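Local structure of AlyQ (Persicobacter sp. CCB-QB2, 7D29) at residues A61-D66 with W123-E128; N22-T27 with T34-N39; R68-S73 with G89-Q94. The protein probably binds carbohydrate, most likely alginate, through a calcium-binding beta-sandwich domain of the F5/8 type C family. One frame throughout, in Å; residues are numbered along the deposited sequence.

Interaction 1 of 3, residues A61-D66 with W123-E128; sequences AWYNGD and WNSITE. With CA (calcium ion), chain B.
Thr-127 N donates to Ala-61 O at 2.8 Å, the hydrogen bond bent to 152° at the hydrogen, while Ile-126 CA brings a long, bent CA-H...O contact and Ile-126 CG2 packs on the same oxygen. Ala-61 N in turn donates to Glu-128 O at 2.8 Å along a nearly straight line. Thr-127 and Glu-128 together thus face the single residue Ala-61, which is a classic beta bulge; one residue further on, Trp-62 and Ile-126 stand as a non-hydrogen-bonded antiparallel pair. Here strand 52-62 runs out beside strand 123-133 in the beta-sandwich of the F5/8 type C domain, and the bulge coincides with the corner of the chain at Thr-127. That corner directs Thr-127 O to the calcium ion at 2.3 Å, one of six protein oxygens around the ion, which include Asp-29 OD1 and Asn-31 O. Trp-62 and Ile-126 run alongside each other on one face of the sheet, with Trp-62 CZ3 3.6 Å from Ile-126 CG1; the indole nitrogen is turned to Tyr-101 OH. Tyr-63 CB packs on Ser-125 CB at 3.4 Å; its CG lies anti to the backbone N (chi1 -179°), and the end of the side chain leads away from the partner strand, with CG2 of Thr-127 at the edge of the phenol ring. Tyr-63 N donates to Ser-125 O at 3.0 Å from well above the carbonyl plane. A water links Thr-127 OG1, which donates to it, with Trp-62 O, where the type II turn to Gly-65 begins.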
ATOM      1  N   ALA A  61       6.175   2.353  -1.038  1.00  7.30           N
ATOM      2  CA  ALA A  61       7.333   2.641  -1.914  1.00  7.36           C
ATOM      3  C   ALA A  61       7.025   2.000  -3.247  1.00  7.97           C
ATOM      4  O   ALA A  61       6.707   0.831  -3.279  1.00  7.99           O
ATOM      5  CB  ALA A  61       8.634   2.078  -1.374  1.00  7.22           C
ATOM      6  N   TRP A  62       7.124   2.767  -4.286  1.00  7.53           N
ATOM      7  CA  TRP A  62       6.691   2.346  -5.634  1.00  8.40           C
ATOM      8  C   TRP A  62       7.909   1.891  -6.434  1.00  9.46           C
ATOM      9  O   TRP A  62       8.956   2.540  -6.378  1.00  9.22           O
ATOM     10  CB  TRP A  62       5.963   3.515  -6.307  1.00  7.94           C
ATOM     11  CG  TRP A  62       4.666   3.832  -5.638  1.00  7.97           C
ATOM     12  CD1 TRP A  62       4.451   4.790  -4.677  1.00  8.42           C
ATOM     13  CD2 TRP A  62       3.408   3.195  -5.852  1.00  7.87           C
ATOM     14  NE1 TRP A  62       3.158   4.753  -4.249  1.00  8.49           N
ATOM     15  CE2 TRP A  62       2.482   3.809  -4.976  1.00  8.49           C
ATOM     16  CE3 TRP A  62       2.964   2.133  -6.665  1.00  8.43           C
ATOM     17  CZ2 TRP A  62       1.157   3.412  -4.931  1.00  8.62           C
ATOM     18  CZ3 TRP A  62       1.638   1.773  -6.625  1.00  8.15           C
ATOM     19  CH2 TRP A  62       0.756   2.393  -5.751  1.00  8.24           C
ATOM     20  N   TYR A  63       7.767   0.809  -7.200  1.00  9.53           N
ATOM     21  CA  TYR A  63       8.802   0.391  -8.162  1.00  9.77           C
ATOM     22  C   TYR A  63       8.985   1.492  -9.211  1.00 10.07           C
ATOM     23  O   TYR A  63       7.969   1.989  -9.750  1.00  8.90           O
ATOM     24  CB  TYR A  63       8.304  -0.864  -8.857  1.00 10.01           C
ATOM     25  CG  TYR A  63       9.278  -1.423  -9.861  1.00 10.24           C
ATOM     26  CD1 TYR A  63      10.496  -1.928  -9.444  1.00 11.07           C
ATOM     27  CD2 TYR A  63       8.927  -1.527 -11.189  1.00 11.91           C
ATOM     28  CE1 TYR A  63      11.381  -2.504 -10.348  1.00 13.53           C
ATOM     29  CE2 TYR A  63       9.803  -2.104 -12.095  1.00 13.18           C
ATOM     30  CZ  TYR A  63      11.031  -2.571 -11.676  1.00 14.69           C
ATOM     31  OH  TYR A  63      11.912  -3.113 -12.590  1.00 17.12           O
ATOM     32  N   ASN A  64      10.225   1.855  -9.510  1.00 10.28           N
ATOM     33  CA  ASN A  64      10.514   2.995 -10.425  1.00 11.46           C
ATOM     34  C   ASN A  64       9.702   4.229  -9.979  1.00 10.98           C
ATOM     35  O   ASN A  64       9.218   5.042 -10.814  1.00 10.33           O
ATOM     36  CB  ASN A  64      10.227   2.603 -11.875  1.00 13.90           C
ATOM     37  CG  ASN A  64      11.237   1.642 -12.455  1.00 15.87           C
ATOM     38  OD1 ASN A  64      12.345   1.511 -11.961  1.00 20.19           O
ATOM     39  ND2 ASN A  64      10.876   0.986 -13.541  1.00 20.37           N
ATOM     40  N   GLY A  65       9.543   4.421  -8.658  1.00 10.47           N
ATOM     41  CA  GLY A  65       8.736   5.514  -8.121  1.00 10.26           C
ATOM     42  C   GLY A  65       9.277   6.903  -8.389  1.00 10.39           C
ATOM     43  O   GLY A  65       8.489   7.854  -8.377  1.00 10.24           O
ATOM     44  N   ASP A  66      10.552   7.004  -8.737  1.00 10.58           N
ATOM     45  CA  ASP A  66      11.200   8.290  -9.083  1.00 11.59           C
ATOM     46  C   ASP A  66      11.123   8.537 -10.593  1.00 12.10           C
ATOM     47  O   ASP A  66      11.674   9.545 -11.044  1.00 12.50           O
ATOM     48  CB  ASP A  66      12.640   8.284  -8.592  1.00 12.46           C
ATOM     49  CG  ASP A  66      13.571   7.359  -9.371  1.00 13.48           C
ATOM     50  OD1 ASP A  66      13.090   6.478 -10.152  1.00 14.28           O
ATOM     51  OD2 ASP A  66      14.770   7.517  -9.193  1.00 17.16           O
ATOM     52  N   TRP A 123       1.191  -1.830 -15.393  1.00 12.16           N
ATOM     53  CA  TRP A 123       1.641  -2.588 -14.198  1.00 10.85           C
ATOM     54  C   TRP A 123       1.326  -1.854 -12.889  1.00 10.46           C
ATOM     55  O   TRP A 123       1.334  -0.629 -12.832  1.00  9.72           O
ATOM     56  CB  TRP A 123       3.132  -2.962 -14.269  1.00 11.04           C
ATOM     57  CG  TRP A 123       3.367  -4.066 -15.257  1.00 12.97           C
ATOM     58  CD1 TRP A 123       3.575  -3.955 -16.605  1.00 14.05           C
ATOM     59  CD2 TRP A 123       3.298  -5.462 -14.968  1.00 12.97           C
ATOM     60  NE1 TRP A 123       3.704  -5.195 -17.174  1.00 14.46           N
ATOM     61  CE2 TRP A 123       3.530  -6.147 -16.187  1.00 13.66           C
ATOM     62  CE3 TRP A 123       3.071  -6.206 -13.807  1.00 13.27           C
ATOM     63  CZ2 TRP A 123       3.521  -7.529 -16.245  1.00 14.26           C
ATOM     64  CZ3 TRP A 123       3.122  -7.577 -13.871  1.00 13.48           C
ATOM     65  CH2 TRP A 123       3.337  -8.234 -15.081  1.00 13.62           C
ATOM     66  N   ASN A 124       1.113  -2.648 -11.843  1.00 10.24           N
ATOM     67  CA  ASN A 124       1.111  -2.159 -10.448  1.00  9.57           C
ATOM     68  C   ASN A 124       2.264  -2.849  -9.755  1.00  9.00           C
ATOM     69  O   ASN A 124       2.226  -4.092  -9.564  1.00  8.58           O
ATOM     70  CB  ASN A 124      -0.200  -2.465  -9.756  1.00  9.73           C
ATOM     71  CG  ASN A 124      -1.352  -1.990 -10.578  1.00 10.06           C
ATOM     72  OD1 ASN A 124      -1.664  -0.809 -10.599  1.00  9.17           O
ATOM     73  ND2 ASN A 124      -1.935  -2.952 -11.300  1.00 10.72           N
ATOM     74  N   SER A 125       3.261  -2.065  -9.334  1.00  8.84           N
ATOM     75  CA  SER A 125       4.494  -2.624  -8.751  1.00  8.37           C
ATOM     76  C   SER A 125       4.892  -1.805  -7.521  1.00  7.62           C
ATOM     77  O   SER A 125       5.208  -0.641  -7.652  1.00  7.47           O
ATOM     78  CB  SER A 125       5.617  -2.691  -9.727  1.00  8.76           C
ATOM     79  OG  SER A 125       5.326  -3.620 -10.764  1.00  9.03           O
ATOM     80  N   ILE A 126       4.902  -2.480  -6.392  1.00  7.00           N
ATOM     81  CA  ILE A 126       5.123  -1.873  -5.048  1.00  6.86           C
ATOM     82  C   ILE A 126       6.289  -2.608  -4.419  1.00  6.99           C
ATOM     83  O   ILE A 126       6.245  -3.870  -4.301  1.00  7.27           O
ATOM     84  CB  ILE A 126       3.839  -1.953  -4.182  1.00  6.75           C
ATOM     85  CG1 ILE A 126       2.709  -1.140  -4.833  1.00  7.44           C
ATOM     86  CG2 ILE A 126       4.092  -1.396  -2.785  1.00  6.81           C
ATOM     87  CD1 ILE A 126       1.408  -1.219  -4.115  1.00  7.29           C
ATOM     88  N   THR A 127       7.281  -1.866  -3.907  1.00  7.43           N
ATOM     89  CA  THR A 127       8.436  -2.508  -3.278  1.00  7.72           C
ATOM     90  C   THR A 127       8.316  -2.653  -1.763  1.00  8.47           C
ATOM     91  O   THR A 127       8.926  -3.602  -1.205  1.00  8.93           O
ATOM     92  CB  THR A 127       9.698  -1.716  -3.609  1.00  8.23           C
ATOM     93  OG1 THR A 127       9.594  -0.404  -3.060  1.00  8.44           O
ATOM     94  CG2 THR A 127       9.952  -1.666  -5.088  1.00  8.40           C
ATOM     95  N   GLU A 128       7.561  -1.798  -1.094  1.00  8.44           N
ATOM     96  CA  GLU A 128       7.429  -1.832   0.384  0.51  8.92           C
ATOM     97  C   GLU A 128       6.129  -1.142   0.774  1.00  8.16           C
ATOM     98  O   GLU A 128       5.775  -0.161   0.150  1.00  7.07           O
ATOM     99  CB  GLU A 128       8.583  -1.130   1.116  0.51  9.42           C
ATOM    100  CG  GLU A 128       8.734  -1.437   2.616  0.51 10.52           C
ATOM    101  CD  GLU A 128      10.010  -0.831   3.233  0.51 11.38           C
ATOM    102  OE1 GLU A 128      10.649   0.036   2.549  0.51 13.22           O
ATOM    103  OE2 GLU A 128      10.407  -1.185   4.366  0.51 10.49           O
TER
HETATM  104 CA    CA B 401      10.390  -5.347  -1.016  1.00 14.20          CA
HETATM  105  O   HOH W   1      10.773   1.778  -4.431  1.00  9.42           O

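Interaction 2 of 3, residues N22-T27 with T34-N39; sequences NLPENT and TRWSAN. With CA (calcium ion), chain B.
The guanidinium of Arg-35 carries the amide of Asn-22 over one face, the two planes 30° apart, with Asn-22 OD1 3.9 Å above the guanidinium centre. At the guanidinium edge, in plane, Ser-37 OG accepts from Arg-35 NE at 2.8 Å and so restrains the group's rotation; Ser-37 OG is also hydrogen-bonded to Ser-125 OG. A water accepts from Arg-35 N and donates to Asn-22 OD1, whereas Asn-22 ND2 turns to Asp-20. The indole of Trp-36 has Ala-38 N over one face, near the rim, and meets Leu-23 C at its edge; Pro-24 CG lies 3.7 Å from its CD1, and CG2 of Thr-27 alongside its CB. Ser-37 N donates to Asn-22 O at 3.3 Å, and Asn-26 ND2 to Arg-35 O at 2.9 Å, from above the carbonyl plane. The short 3-10 segment beginning at Pro-24 is thereby laid against the start of strand 36-39, and the loop joining them wraps the calcium site of this F5/8 type C domain. Asn-26 O binds the ion at 2.2 Å. Thr-34 chelates it through both O and OG1, the latter at 2.4 Å, because chi1 of 67° holds OG1 between the backbone N and the carbonyl carbon. Asp-29, Asn-31 and Thr-127 complete the coordination.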
ATOM      1  N   ASN A  22       6.504 -12.019  -8.770  1.00 10.04           N
ATOM      2  CA  ASN A  22       6.906 -10.996  -7.783  1.00  9.51           C
ATOM      3  C   ASN A  22       5.847 -10.975  -6.674  1.00  9.08           C
ATOM      4  O   ASN A  22       4.782 -10.384  -6.868  1.00  9.14           O
ATOM      5  CB  ASN A  22       7.122  -9.654  -8.481  1.00  9.49           C
ATOM      6  CG  ASN A  22       8.318  -9.687  -9.413  1.00 10.36           C
ATOM      7  OD1 ASN A  22       9.460  -9.665  -8.950  1.00 10.31           O
ATOM      8  ND2 ASN A  22       8.055  -9.755 -10.722  1.00 11.19           N
ATOM      9  N   LEU A  23       6.122 -11.669  -5.583  1.00  9.36           N
ATOM     10  CA  LEU A  23       5.091 -12.088  -4.609  1.00 10.23           C
ATOM     11  C   LEU A  23       4.629 -10.911  -3.753  1.00  9.41           C
ATOM     12  O   LEU A  23       5.416 -10.040  -3.413  1.00  9.06           O
ATOM     13  CB  LEU A  23       5.631 -13.176  -3.700  1.00 11.02           C
ATOM     14  CG  LEU A  23       5.913 -14.516  -4.365  1.00 11.75           C
ATOM     15  CD1 LEU A  23       6.440 -15.471  -3.303  1.00 14.09           C
ATOM     16  CD2 LEU A  23       4.663 -15.027  -5.011  1.00 12.64           C
ATOM     17  N   PRO A  24       3.355 -10.953  -3.320  1.00  9.88           N
ATOM     18  CA  PRO A  24       2.830  -9.963  -2.385  1.00  9.70           C
ATOM     19  C   PRO A  24       3.689  -9.789  -1.137  1.00  9.97           C
ATOM     20  O   PRO A  24       3.910  -8.632  -0.722  1.00 10.21           O
ATOM     21  CB  PRO A  24       1.450 -10.549  -2.055  1.00  9.67           C
ATOM     22  CG  PRO A  24       1.042 -11.257  -3.312  1.00  9.29           C
ATOM     23  CD  PRO A  24       2.331 -11.942  -3.716  1.00  9.46           C
ATOM     24  N   GLU A  25       4.259 -10.881  -0.601  1.00  9.79           N
ATOM     25  CA  GLU A  25       5.112 -10.818   0.621  1.00 11.97           C
ATOM     26  C   GLU A  25       6.363  -9.955   0.395  1.00  9.71           C
ATOM     27  O   GLU A  25       6.982  -9.515   1.390  1.00  9.47           O
ATOM     28  CB  GLU A  25       5.590 -12.220   1.055  1.00 14.52           C
ATOM     29  CG  GLU A  25       6.631 -12.789   0.082  1.00 18.36           C
ATOM     30  CD  GLU A  25       7.261 -14.156   0.324  1.00 23.93           C
ATOM     31  OE1 GLU A  25       6.570 -15.148   0.277  1.00 22.51           O
ATOM     32  OE2 GLU A  25       8.486 -14.199   0.498  1.00 36.32           O
ATOM     33  N   ASN A  26       6.766  -9.698  -0.849  1.00  9.06           N
ATOM     34  CA  ASN A  26       7.945  -8.845  -1.128  1.00  9.28           C
ATOM     35  C   ASN A  26       7.706  -7.410  -0.636  1.00  9.06           C
ATOM     36  O   ASN A  26       8.685  -6.655  -0.563  1.00  9.58           O
ATOM     37  CB  ASN A  26       8.343  -8.862  -2.593  1.00  9.24           C
ATOM     38  CG  ASN A  26       8.868 -10.197  -3.042  1.00 10.01           C
ATOM     39  OD1 ASN A  26       9.147 -11.082  -2.229  1.00 11.38           O
ATOM     40  ND2 ASN A  26       9.022 -10.325  -4.345  1.00 11.44           N
ATOM     41  N   THR A  27       6.455  -7.001  -0.393  1.00  8.23           N
ATOM     42  CA  THR A  27       6.156  -5.636   0.111  1.00  7.58           C
ATOM     43  C   THR A  27       6.503  -5.506   1.588  1.00  8.23           C
ATOM     44  O   THR A  27       6.496  -4.342   2.090  1.00  8.33           O
ATOM     45  CB  THR A  27       4.697  -5.225  -0.142  1.00  7.77           C
ATOM     46  OG1 THR A  27       3.807  -6.140   0.503  1.00  7.46           O
ATOM     47  CG2 THR A  27       4.405  -5.124  -1.621  1.00  8.31           C
ATOM     48  N   THR A  34      13.070  -5.602  -3.979  1.00 10.18           N
ATOM     49  CA  THR A  34      12.060  -6.650  -4.279  1.00 10.11           C
ATOM     50  C   THR A  34      10.670  -6.023  -4.316  1.00 10.18           C
ATOM     51  O   THR A  34      10.421  -5.049  -3.572  1.00  9.98           O
ATOM     52  CB  THR A  34      12.073  -7.764  -3.242  1.00 10.41           C
ATOM     53  OG1 THR A  34      11.624  -7.207  -2.003  1.00  9.15           O
ATOM     54  CG2 THR A  34      13.454  -8.378  -3.081  1.00 10.88           C
ATOM     55  N   ARG A  35       9.790  -6.592  -5.093  1.00  9.61           N
ATOM     56  CA  ARG A  35       8.462  -5.992  -5.310  1.00  9.25           C
ATOM     57  C   ARG A  35       7.379  -7.044  -5.424  1.00  8.88           C
ATOM     58  O   ARG A  35       7.666  -8.228  -5.722  1.00  9.21           O
ATOM     59  CB  ARG A  35       8.450  -5.150  -6.595  1.00  9.09           C
ATOM     60  CG  ARG A  35       8.578  -5.995  -7.873  1.00  9.39           C
ATOM     61  CD  ARG A  35       8.758  -5.129  -9.098  1.00  9.99           C
ATOM     62  NE  ARG A  35       8.761  -5.918 -10.324  1.00 10.60           N
ATOM     63  CZ  ARG A  35       9.837  -6.326 -10.986  1.00 12.62           C
ATOM     64  NH1 ARG A  35      11.062  -6.037 -10.555  1.00 14.11           N
ATOM     65  NH2 ARG A  35       9.677  -7.051 -12.095  1.00 14.94           N
ATOM     66  N   TRP A  36       6.154  -6.584  -5.195  1.00  8.82           N
ATOM     67  CA  TRP A  36       4.925  -7.206  -5.746  1.00  8.42           C
ATOM     68  C   TRP A  36       4.615  -6.581  -7.098  1.00  8.66           C
ATOM     69  O   TRP A  36       4.692  -5.357  -7.209  1.00  9.00           O
ATOM     70  CB  TRP A  36       3.758  -7.008  -4.776  1.00  8.39           C
ATOM     71  CG  TRP A  36       2.421  -7.313  -5.368  1.00  8.88           C
ATOM     72  CD1 TRP A  36       1.968  -8.537  -5.720  1.00  9.43           C
ATOM     73  CD2 TRP A  36       1.363  -6.381  -5.677  1.00  9.34           C
ATOM     74  NE1 TRP A  36       0.738  -8.440  -6.281  1.00 10.06           N
ATOM     75  CE2 TRP A  36       0.304  -7.140  -6.222  1.00  9.61           C
ATOM     76  CE3 TRP A  36       1.212  -4.986  -5.598  1.00  8.88           C
ATOM     77  CZ2 TRP A  36      -0.917  -6.561  -6.599  1.00  9.57           C
ATOM     78  CZ3 TRP A  36      -0.001  -4.436  -5.925  1.00  9.00           C
ATOM     79  CH2 TRP A  36      -1.024  -5.198  -6.495  1.00  9.38           C
ATOM     80  N   SER A  37       4.302  -7.398  -8.095  1.00  8.08           N
ATOM     81  CA  SER A  37       3.826  -6.914  -9.407  1.00  8.82           C
ATOM     82  C   SER A  37       2.545  -7.660  -9.779  1.00  9.10           C
ATOM     83  O   SER A  37       2.491  -8.902  -9.689  1.00  8.66           O
ATOM     84  CB  SER A  37       4.837  -7.026 -10.522  1.00  9.21           C
ATOM     85  OG  SER A  37       5.996  -6.236 -10.282  1.00 10.22           O
ATOM     86  N   ALA A  38       1.593  -6.901 -10.275  1.00  8.80           N
ATOM     87  CA  ALA A  38       0.386  -7.432 -10.936  1.00  9.27           C
ATOM     88  C   ALA A  38      -0.021  -6.455 -12.012  1.00 10.62           C
ATOM     89  O   ALA A  38      -0.127  -5.226 -11.768  1.00 10.02           O
ATOM     90  CB  ALA A  38      -0.714  -7.687  -9.967  1.00  9.95           C
ATOM     91  N   ASN A  39      -0.285  -7.003 -13.202  1.00 11.57           N
ATOM     92  CA  ASN A  39      -0.576  -6.190 -14.396  1.00 12.88           C
ATOM     93  C   ASN A  39      -2.076  -5.909 -14.467  1.00 12.98           C
ATOM     94  O   ASN A  39      -2.902  -6.843 -14.308  1.00 13.71           O
ATOM     95  CB  ASN A  39      -0.094  -6.921 -15.641  1.00 14.49           C
ATOM     96  CG  ASN A  39       0.103  -5.966 -16.793  1.00 17.34           C
ATOM     97  OD1 ASN A  39       0.014  -4.755 -16.624  1.00 16.27           O
ATOM     98  ND2 ASN A  39       0.334  -6.524 -17.982  1.00 19.77           N
TER
HETATM   99 CA    CA B 401      10.390  -5.347  -1.016  1.00 14.20          CA
HETATM  100  O   HOH W   2      10.844  -8.768  -6.747  1.00  9.97           O

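Interaction 3 of 3, residues R68-S73 with G89-Q94; sequences RTSGFS and GTSSGQ
A chi1 of 80° places Ser-91 OG between its own backbone N and carbonyl carbon, from where it reaches across to accept from Ser-70 N at 3.0 Å. Phe-72 takes a similar first torsion, 71°, which swings its ring back along its own strand until CE1 lies 3.7 Å from Ser-91 N. The ring meets the partner strand with its edge: Ser-91 N and Ser-70 O both lie in the ring plane, so the aromatic rim borders the hydrogen bond that Ser-91 N makes to Ser-70 O at 2.9 Å. Ser-91 therefore holds Ser-70 twice, its backbone N-H giving to the carbonyl and its hydroxyl oxygen receiving from the amide. An alanine here would keep the backbone bond but would probably leave Ser-70 N without its acceptor and allow the end of the strand to part from its neighbour.

Gly-71 and Thr-90 come next as a non-hydrogen-bonded pair, flanked by CA-H...O contacts from Thr-90 CA to Ser-70 O and from Gly-71 CA to Gly-89 O. Phe-72 and Gly-89 then form a hydrogen-bonded pair, with Gly-89 N to Phe-72 O at 3.0 Å running close to the carbonyl direction. At the other end, Thr-69 crosses Thr-90 at a slant, CB to CG2 3.6 Å, and sends its own CG2 to within 3.4 Å of Ser-91 O. Gly-93 CA approaches Arg-68 O; a CB on this glycine would collide with the Thr-69 methyl, and its positive phi of 74° also favours glycine. Ser-92 OG accepts from Gln-94 N in an ST turn and is hydrogen-bonded to Glu-99. Beyond the segments the Phe-72 ring meets Trp-62 and Tyr-101. The whole is the open end of an antiparallel beta hairpin, strands 70-77 and 82-90, at the border of one sheet of the beta-sandwich.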
ATOM      1  N   ARG A  68       7.975   7.424 -12.597  1.00 11.74           N
ATOM      2  CA  ARG A  68       6.590   7.293 -13.084  1.00 12.00           C
ATOM      3  C   ARG A  68       5.606   7.458 -11.920  1.00 10.96           C
ATOM      4  O   ARG A  68       6.012   7.297 -10.782  1.00 10.62           O
ATOM      5  CB  ARG A  68       6.379   5.930 -13.733  1.00 11.53           C
ATOM      6  CG  ARG A  68       6.321   4.775 -12.735  1.00 11.73           C
ATOM      7  CD  ARG A  68       6.483   3.430 -13.388  1.00 11.74           C
ATOM      8  NE  ARG A  68       5.888   2.349 -12.618  1.00 11.04           N
ATOM      9  CZ  ARG A  68       6.001   1.067 -12.923  1.00 11.84           C
ATOM     10  NH1 ARG A  68       6.657   0.691 -14.018  1.00 13.58           N
ATOM     11  NH2 ARG A  68       5.378   0.162 -12.170  1.00 11.64           N
ATOM     12  N   THR A  69       4.389   7.870 -12.256  1.00 11.35           N
ATOM     13  CA  THR A  69       3.294   8.101 -11.294  1.00 11.58           C
ATOM     14  C   THR A  69       2.335   6.930 -11.386  1.00 12.08           C
ATOM     15  O   THR A  69       2.081   6.415 -12.491  1.00 11.89           O
ATOM     16  CB  THR A  69       2.598   9.447 -11.531  1.00 12.65           C
ATOM     17  OG1 THR A  69       2.133   9.509 -12.893  1.00 12.90           O
ATOM     18  CG2 THR A  69       3.536  10.601 -11.258  1.00 13.15           C
ATOM     19  N   SER A  70       1.853   6.481 -10.238  1.00 11.98           N
ATOM     20  CA  SER A  70       0.901   5.347 -10.151  1.00 13.04           C
ATOM     21  C   SER A  70      -0.393   5.811  -9.540  1.00 12.84           C
ATOM     22  O   SER A  70      -0.367   6.399  -8.468  1.00 12.15           O
ATOM     23  CB  SER A  70       1.443   4.245  -9.279  1.00 15.21           C
ATOM     24  OG  SER A  70       2.584   3.694  -9.878  1.00 18.53           O
ATOM     25  N   GLY A  71      -1.515   5.410 -10.126  1.00 11.85           N
ATOM     26  CA  GLY A  71      -2.826   5.714  -9.550  1.00 11.20           C
ATOM     27  C   GLY A  71      -3.232   4.606  -8.619  1.00  9.65           C
ATOM     28  O   GLY A  71      -2.914   3.431  -8.880  1.00 10.33           O
ATOM     29  N   PHE A  72      -3.829   4.961  -7.494  1.00  9.37           N
ATOM     30  CA  PHE A  72      -4.168   3.957  -6.470  1.00  9.45           C
ATOM     31  C   PHE A  72      -5.283   4.489  -5.581  1.00  9.34           C
ATOM     32  O   PHE A  72      -5.599   5.694  -5.528  1.00 10.25           O
ATOM     33  CB  PHE A  72      -2.920   3.591  -5.651  1.00 10.03           C
ATOM     34  CG  PHE A  72      -2.467   4.693  -4.741  1.00  9.73           C
ATOM     35  CD1 PHE A  72      -1.646   5.714  -5.216  1.00 10.14           C
ATOM     36  CD2 PHE A  72      -2.903   4.759  -3.427  1.00 10.72           C
ATOM     37  CE1 PHE A  72      -1.284   6.753  -4.379  1.00 10.71           C
ATOM     38  CE2 PHE A  72      -2.556   5.816  -2.605  1.00 11.01           C
ATOM     39  CZ  PHE A  72      -1.725   6.798  -3.071  1.00 10.94           C
ATOM     40  N   SER A  73      -5.854   3.577  -4.835  1.00 10.36           N
ATOM     41  CA  SER A  73      -6.817   3.896  -3.760  1.00 11.22           C
ATOM     42  C   SER A  73      -6.527   2.970  -2.583  1.00 10.59           C
ATOM     43  O   SER A  73      -6.010   1.829  -2.764  1.00 10.68           O
ATOM     44  CB  SER A  73      -8.243   3.825  -4.246  1.00 14.36           C
ATOM     45  OG  SER A  73      -8.574   2.494  -4.439  1.00 19.85           O
ATOM     46  N   GLY A  89      -5.599   8.618  -4.930  1.00 11.31           N
ATOM     47  CA  GLY A  89      -4.730   9.626  -5.560  1.00 11.59           C
ATOM     48  C   GLY A  89      -3.723   8.987  -6.478  1.00 12.12           C
ATOM     49  O   GLY A  89      -3.965   7.912  -7.048  1.00 11.30           O
ATOM     50  N   THR A  90      -2.602   9.665  -6.625  1.00 12.33           N
ATOM     51  CA  THR A  90      -1.539   9.323  -7.569  1.00 11.86           C
ATOM     52  C   THR A  90      -0.229   9.561  -6.825  1.00 12.22           C
ATOM     53  O   THR A  90      -0.081  10.611  -6.216  1.00 15.02           O
ATOM     54  CB  THR A  90      -1.620  10.210  -8.833  1.00 14.06           C
ATOM     55  OG1 THR A  90      -2.928  10.087  -9.409  1.00 16.53           O
ATOM     56  CG2 THR A  90      -0.602   9.831  -9.876  1.00 14.88           C
ATOM     57  N   SER A  91       0.675   8.601  -6.887  1.00 11.20           N
ATOM     58  CA  SER A  91       2.033   8.676  -6.320  1.00 10.50           C
ATOM     59  C   SER A  91       2.765   9.854  -6.976  1.00 10.54           C
ATOM     60  O   SER A  91       2.370  10.285  -8.095  1.00 11.26           O
ATOM     61  CB  SER A  91       2.744   7.379  -6.464  1.00 10.47           C
ATOM     62  OG  SER A  91       3.277   7.185  -7.748  1.00 10.07           O
ATOM     63  N   SER A  92       3.758  10.400  -6.267  1.00 10.03           N
ATOM     64  CA  SER A  92       4.417  11.673  -6.658  1.00 10.28           C
ATOM     65  C   SER A  92       5.230  11.520  -7.946  1.00 10.01           C
ATOM     66  O   SER A  92       5.427  12.543  -8.635  1.00 10.31           O
ATOM     67  CB  SER A  92       5.276  12.194  -5.547  1.00  8.89           C
ATOM     68  OG  SER A  92       6.387  11.365  -5.357  1.00  9.48           O
ATOM     69  N   GLY A  93       5.774  10.328  -8.209  1.00 10.03           N
ATOM     70  CA  GLY A  93       6.743  10.164  -9.284  1.00 11.70           C
ATOM     71  C   GLY A  93       8.100  10.749  -8.910  1.00 11.60           C
ATOM     72  O   GLY A  93       8.931  10.911  -9.817  1.00 11.15           O
ATOM     73  N   GLN A  94       8.342  11.065  -7.630  1.00  9.53           N
ATOM     74  CA  GLN A  94       9.543  11.850  -7.228  1.00  9.70           C
ATOM     75  C   GLN A  94      10.469  11.134  -6.232  1.00 10.51           C
ATOM     76  O   GLN A  94      11.430  11.770  -5.755  1.00 10.99           O
ATOM     77  CB  GLN A  94       9.044  13.184  -6.692  1.00  9.47           C
ATOM     78  CG  GLN A  94       8.440  14.039  -7.783  1.00 10.67           C
ATOM     79  CD  GLN A  94       7.723  15.253  -7.244  1.00 11.14           C
ATOM     80  OE1 GLN A  94       8.202  15.962  -6.379  1.00 10.71           O
ATOM     81  NE2 GLN A  94       6.470  15.409  -7.615  1.00 14.23           N
TER

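How the interactions relate
The three contacts divide the beta-sandwich between its two sheets. Interactions 1 and 2, with centres about 9 Å apart, both reach one sheet, where strands 36-39 and 123-133 are neighbours, and Ile-126 O to Trp-36 N at 2.9 Å probably ties them by a hydrogen bond; both supply ligands to the same calcium ion. Interaction 3 belongs to the other sheet. Its centre is also about 9 Å from that of interaction 1, and Trp-62 packs on Ser-70 and Ser-91 between the sheets. Interactions 2 and 3 do not touch, their centres about 17 Å apart. Along the chain interaction 2 closes first; interaction 3 is nested within the loop closed by interaction 1, which thus links metal site and hairpin.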